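Local coordinates for protein dihydrodipicolinate synthase (Agrobacterium tumefaciens, PDB 3B4U) that probably condenses pyruvate with aspartate semialdehyde in the lysine biosynthesis pathway, as dihydrodipicolinate synthases do through a Schiff base, at residues V252-T257 with T261-V266; A10-F15 with I27-R32. All coordinates share one frame; numbering follows the deposited sequence. Where two conformers were deposited one is given.

Interaction 1: V252-T257 with T261-V266; sequences VLVSHT and TIWSDV
Thr261 meets the helix through its backbone: its carbonyl oxygen lies 4.0 Å from Ser255 OG, whose hydrogen bond goes instead to the carbonyl of Glu260 in the turn between the segments. That Ser255 hydroxyl belongs to one of two deposited conformers. Ile262 turns its side chain from the helix, yet its CG2 sits 3.5 Å above the plane of the next residue's indole. Trp263 carries the contact. On the opposite face of its ring, Val254 CG1 stands 3.5 Å from the centroid of the five-membered ring and 4° from its normal, a well-centred CH-pi contact. With chi1 at 179° CG1 points across to the indole, while CG2 is turned off beside the backbone N; valine thus sets a compact methyl over the ring face. The chain turns back here against the helix it has just left, in the C-terminal helical region that follows the TIM barrel; three residues, 258-260, lie between the two segments. Trp263 NE1 bonds to Glu260 OE1, fixing how the indole is turned, while Ser255 OG lies at the ring edge. Ser264 suits its place because its short OG folds back to Thr261 O (2.8 Å), almost in line with the carbonyl bond, and that oxygen also accepts from Ser264 N.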
loop_
_atom_site.group_PDB
_atom_site.type_symbol
_atom_site.label_atom_id
_atom_site.label_comp_id
_atom_site.label_asym_id
_atom_site.label_seq_id
_atom_site.Cartn_x
_atom_site.Cartn_y
_atom_site.Cartn_z
ATOM N N VAL B 252 14.679 17.856 6.946
ATOM C CA VAL B 252 15.056 19.173 7.482
ATOM C C VAL B 252 16.479 19.124 8.051
ATOM O O VAL B 252 17.260 20.024 7.843
ATOM C CB VAL B 252 14.042 19.622 8.582
ATOM C CG1 VAL B 252 14.590 20.768 9.418
ATOM C CG2 VAL B 252 12.694 20.008 8.013
ATOM N N LEU B 253 16.818 18.050 8.752
ATOM C CA LEU B 253 18.145 17.947 9.346
ATOM C C LEU B 253 19.236 17.591 8.346
ATOM O O LEU B 253 20.374 18.005 8.521
ATOM C CB LEU B 253 18.116 17.033 10.572
ATOM C CG LEU B 253 17.343 17.679 11.736
ATOM C CD1 LEU B 253 17.273 16.722 12.917
ATOM C CD2 LEU B 253 17.992 18.995 12.206
ATOM N N VAL B 254 18.910 16.890 7.261
ATOM C CA VAL B 254 19.863 16.769 6.159
ATOM C C VAL B 254 20.176 18.166 5.618
ATOM O O VAL B 254 21.342 18.515 5.459
ATOM C CB VAL B 254 19.366 15.845 5.030
ATOM C CG1 VAL B 254 20.403 15.812 3.926
ATOM C CG2 VAL B 254 19.127 14.449 5.605
ATOM N N SER B 255 19.151 18.981 5.377
ATOM C CA SER B 255 19.358 20.363 4.920
ATOM C C SER B 255 20.198 21.144 5.928
ATOM O O SER B 255 21.125 21.864 5.547
ATOM C CB SER B 255 18.024 21.074 4.695
ATOM O OG SER B 255 17.448 20.694 3.463
ATOM N N HIS B 256 19.875 21.028 7.221
ATOM C CA HIS B 256 20.554 21.806 8.245
ATOM C C HIS B 256 22.019 21.464 8.347
ATOM O O HIS B 256 22.866 22.357 8.477
ATOM C CB HIS B 256 19.843 21.559 9.562
ATOM C CG HIS B 256 20.352 22.374 10.709
ATOM N ND1 HIS B 256 20.416 23.754 10.689
ATOM C CD2 HIS B 256 20.740 21.985 11.943
ATOM C CE1 HIS B 256 20.869 24.162 11.860
ATOM N NE2 HIS B 256 21.060 23.115 12.642
ATOM N N THR B 257 22.346 20.175 8.293
ATOM C CA THR B 257 23.735 19.773 8.465
ATOM C C THR B 257 24.599 19.963 7.226
ATOM O O THR B 257 25.809 20.084 7.335
ATOM C CB THR B 257 23.855 18.306 8.951
ATOM O OG1 THR B 257 23.260 17.425 7.972
ATOM C CG2 THR B 257 23.180 18.115 10.313
ATOM N N THR B 261 19.613 23.073 0.320
ATOM C CA THR B 261 18.213 23.437 0.444
ATOM C C THR B 261 17.260 22.417 -0.190
ATOM O O THR B 261 16.083 22.418 0.152
ATOM C CB THR B 261 17.942 24.829 -0.188
ATOM O OG1 THR B 261 18.331 24.773 -1.552
ATOM C CG2 THR B 261 18.739 25.912 0.526
ATOM N N ILE B 262 17.764 21.600 -1.108
ATOM C CA ILE B 262 16.903 20.674 -1.860
ATOM C C ILE B 262 16.059 19.770 -0.954
ATOM O O ILE B 262 14.927 19.432 -1.284
ATOM C CB ILE B 262 17.739 19.852 -2.866
ATOM C CG1 ILE B 262 16.872 19.156 -3.937
ATOM C CG2 ILE B 262 18.628 18.839 -2.170
ATOM C CD1 ILE B 262 16.613 20.032 -5.112
ATOM N N TRP B 263 16.565 19.414 0.222
ATOM C CA TRP B 263 15.956 18.360 1.026
ATOM C C TRP B 263 14.658 18.760 1.637
ATOM O O TRP B 263 13.925 17.870 2.021
ATOM C CB TRP B 263 16.934 17.887 2.100
ATOM C CG TRP B 263 18.170 17.402 1.482
ATOM C CD1 TRP B 263 19.335 18.083 1.365
ATOM C CD2 TRP B 263 18.355 16.150 0.799
ATOM N NE1 TRP B 263 20.239 17.349 0.659
ATOM C CE2 TRP B 263 19.660 16.151 0.293
ATOM C CE3 TRP B 263 17.546 15.013 0.589
ATOM C CZ2 TRP B 263 20.169 15.079 -0.432
ATOM C CZ3 TRP B 263 18.049 13.955 -0.131
ATOM C CH2 TRP B 263 19.353 13.976 -0.623
ATOM N N SER B 264 14.348 20.069 1.641
ATOM C CA SER B 264 13.111 20.604 2.209
ATOM C C SER B 264 11.926 19.826 1.672
ATOM O O SER B 264 11.151 19.214 2.468
ATOM C CB SER B 264 13.004 22.140 2.013
ATOM O OG SER B 264 13.299 22.521 0.682
ATOM N N ASP B 265 11.891 19.777 0.347
ATOM C CA ASP B 265 10.750 19.301 -0.398
ATOM C C ASP B 265 10.478 17.815 -0.165
ATOM O O ASP B 265 11.395 16.978 -0.173
ATOM C CB ASP B 265 10.925 19.571 -1.902
ATOM C CG ASP B 265 10.644 21.017 -2.290
ATOM O OD1 ASP B 265 10.224 21.786 -1.414
ATOM O OD2 ASP B 265 10.887 21.349 -3.465
ATOM N N VAL B 266 9.204 17.507 0.023
ATOM C CA VAL B 266 8.736 16.145 0.128
ATOM C C VAL B 266 7.687 15.920 -0.920
ATOM O O VAL B 266 7.101 16.865 -1.457
ATOM C CB VAL B 266 8.143 15.835 1.529
ATOM C CG1 VAL B 266 9.256 15.868 2.590
ATOM C CG2 VAL B 266 6.991 16.771 1.891
#

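Interaction 2: A10-F15 with I27-R32; sequences ALTTPF and IAHARR
Leu11 lays its CD1 methyl against the imidazole of His29, Leu11 CD1 being 3.4 Å from His29 CD2 and approaching the ring obliquely. CG lies anti to the backbone N (chi1 -158°), which swings the isobutyl group toward helix 23-35. There the two methyls share the work: CD1 meets the histidine, and Leu11 CD2 lies 3.9 Å from Ala30 CB. A small residue at Ala30 lets the helix come close, so the CA atoms of Leu11 and Ala30 are 7.1 Å apart. Val41 and Leu43 of the neighbouring strand 40-43 also touch Leu11, so its side chain packs between the helix and that strand.

This is the first beta-alpha unit of the TIM barrel. The chain leaves strand 6-10, runs through 10-15 at the C-terminal end of the strand, and packs against the helix that follows. Thr12 crosses His29 at about a right angle, and a hydroxyl suits this place: Thr12 OG1 is 3.2 Å from His29 NE2, approaching the ring obliquely, while the backbone N of Thr12 bonds to Asn215 OD1.

His29 is held at both ring nitrogens. Arg32, one turn on, donates NH2 to His29 ND1 over 2.9 Å in a nearly straight bond of 166°, the histidine nitrogen lying close to the guanidinium plane. NE2 bonds to Asn215 OD1, and the Asn215 amide nitrogen in turn reaches Ala10 O, so a single asparagine links the strand end, the loop and the helix. Because ND1 accepts from a guanidinium, which also forms a salt bridge to Glu260, and NE2 bonds to the carbonyl oxygen of the Asn215 amide, the imidazole probably carries its proton on NE2 alone.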
loop_
_atom_site.group_PDB
_atom_site.type_symbol
_atom_site.label_atom_id
_atom_site.label_comp_id
_atom_site.label_asym_id
_atom_site.label_seq_id
_atom_site.Cartn_x
_atom_site.Cartn_y
_atom_site.Cartn_z
ATOM N N ALA B 10 19.130 4.910 5.568
ATOM C CA ALA B 10 17.780 4.825 5.010
ATOM C C ALA B 10 17.670 6.089 4.161
ATOM O O ALA B 10 17.182 7.127 4.595
ATOM C CB ALA B 10 16.723 4.794 6.141
ATOM N N LEU B 11 18.188 6.031 2.933
ATOM C CA LEU B 11 18.572 7.240 2.218
ATOM C C LEU B 11 17.348 8.084 1.882
ATOM O O LEU B 11 16.374 7.600 1.321
ATOM C CB LEU B 11 19.309 6.875 0.921
ATOM C CG LEU B 11 20.191 7.973 0.378
ATOM C CD1 LEU B 11 21.477 8.100 1.184
ATOM C CD2 LEU B 11 20.472 7.748 -1.111
ATOM N N THR B 12 17.441 9.375 2.144
ATOM C CA THR B 12 16.428 10.327 1.714
ATOM C C THR B 12 16.504 10.533 0.195
ATOM O O THR B 12 17.572 10.455 -0.415
ATOM C CB THR B 12 16.628 11.649 2.477
ATOM O OG1 THR B 12 18.017 12.014 2.489
ATOM C CG2 THR B 12 16.161 11.521 3.921
ATOM N N THR B 13 15.342 10.843 -0.373
ATOM C CA THR B 13 15.189 11.042 -1.807
ATOM C C THR B 13 14.934 12.520 -2.037
ATOM O O THR B 13 13.923 13.033 -1.557
ATOM C CB THR B 13 14.025 10.221 -2.361
ATOM O OG1 THR B 13 14.240 8.826 -2.087
ATOM C CG2 THR B 13 13.882 10.409 -3.867
ATOM N N PRO B 14 15.817 13.226 -2.771
ATOM C CA PRO B 14 15.629 14.646 -3.017
ATOM C C PRO B 14 14.777 14.887 -4.246
ATOM O O PRO B 14 14.971 14.237 -5.264
ATOM C CB PRO B 14 17.059 15.159 -3.227
ATOM C CG PRO B 14 17.782 13.997 -3.867
ATOM C CD PRO B 14 17.081 12.738 -3.339
ATOM N N PHE B 15 13.871 15.854 -4.154
ATOM C CA PHE B 15 13.002 16.246 -5.261
ATOM C C PHE B 15 13.266 17.687 -5.688
ATOM O O PHE B 15 13.429 18.566 -4.862
ATOM C CB PHE B 15 11.530 16.115 -4.885
ATOM C CG PHE B 15 11.188 14.762 -4.370
ATOM C CD1 PHE B 15 11.149 13.661 -5.225
ATOM C CD2 PHE B 15 10.921 14.562 -3.018
ATOM C CE1 PHE B 15 10.861 12.378 -4.741
ATOM C CE2 PHE B 15 10.632 13.304 -2.549
ATOM C CZ PHE B 15 10.608 12.216 -3.405
ATOM N N ILE B 27 22.664 10.874 -5.576
ATOM C CA ILE B 27 23.897 10.113 -5.656
ATOM C C ILE B 27 24.984 10.764 -4.800
ATOM O O ILE B 27 25.727 10.094 -4.114
ATOM C CB ILE B 27 24.333 9.945 -7.126
ATOM C CG1 ILE B 27 23.359 8.984 -7.807
ATOM C CG2 ILE B 27 25.746 9.468 -7.241
ATOM C CD1 ILE B 27 23.418 8.942 -9.324
ATOM N N ALA B 28 25.086 12.084 -4.854
ATOM C CA ALA B 28 26.085 12.794 -4.037
ATOM C C ALA B 28 25.836 12.587 -2.529
ATOM O O ALA B 28 26.778 12.402 -1.756
ATOM C CB ALA B 28 26.104 14.295 -4.405
ATOM N N HIS B 29 24.572 12.576 -2.150
ATOM C CA HIS B 29 24.207 12.305 -0.768
ATOM C C HIS B 29 24.573 10.877 -0.378
ATOM O O HIS B 29 25.138 10.653 0.691
ATOM C CB HIS B 29 22.727 12.623 -0.553
ATOM C CG HIS B 29 22.258 12.352 0.821
ATOM N ND1 HIS B 29 22.796 12.972 1.923
ATOM C CD2 HIS B 29 21.284 11.521 1.252
ATOM C CE1 HIS B 29 22.158 12.513 2.991
ATOM N NE2 HIS B 29 21.237 11.630 2.623
ATOM N N ALA B 30 24.308 9.921 -1.250
ATOM C CA ALA B 30 24.722 8.545 -0.991
ATOM C C ALA B 30 26.235 8.465 -0.797
ATOM O O ALA B 30 26.721 7.815 0.124
ATOM C CB ALA B 30 24.284 7.640 -2.127
ATOM N N ARG B 31 27.002 9.109 -1.673
ATOM C CA ARG B 31 28.454 9.076 -1.560
ATOM C C ARG B 31 28.912 9.680 -0.242
ATOM O O ARG B 31 29.847 9.179 0.384
ATOM C CB ARG B 31 29.099 9.847 -2.699
ATOM C CG ARG B 31 28.992 9.144 -4.034
ATOM C CD ARG B 31 29.940 7.973 -4.159
ATOM N NE ARG B 31 30.020 7.466 -5.540
ATOM C CZ ARG B 31 30.590 6.312 -5.893
ATOM N NH1 ARG B 31 30.584 5.969 -7.163
ATOM N NH2 ARG B 31 31.155 5.498 -5.018
ATOM N N ARG B 32 28.273 10.758 0.185
ATOM C CA ARG B 32 28.596 11.394 1.473
ATOM C C ARG B 32 28.323 10.430 2.621
ATOM O O ARG B 32 29.151 10.261 3.523
ATOM C CB ARG B 32 27.803 12.694 1.614
ATOM C CG ARG B 32 27.893 13.300 3.012
ATOM C CD ARG B 32 27.325 14.721 3.076
ATOM N NE ARG B 32 25.944 14.743 2.598
ATOM C CZ ARG B 32 25.426 15.620 1.758
ATOM N NH1 ARG B 32 26.140 16.645 1.337
ATOM N NH2 ARG B 32 24.191 15.473 1.336
#

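From the N terminus, interaction 2 comes first: after strand 6-10, residues 10-15 lead into an eleven-residue connection and are met again by helix 23-35, closing the first beta-alpha loop of the barrel. Interaction 1 opens more than 200 residues later and spans the three residues 258-260, across the end of helix 246-258. The two loops therefore follow in series, neither nesting nor crossing, yet their centres are about 11 Å apart. Trp263 bridges them: its CZ3 lies 3.5 Å from Pro14 CB and its CZ2 3.5 Å from His29 CB. Glu260, in the connecting turn, joins both contacts, so that the C-terminal helices are tied to the start of the barrel.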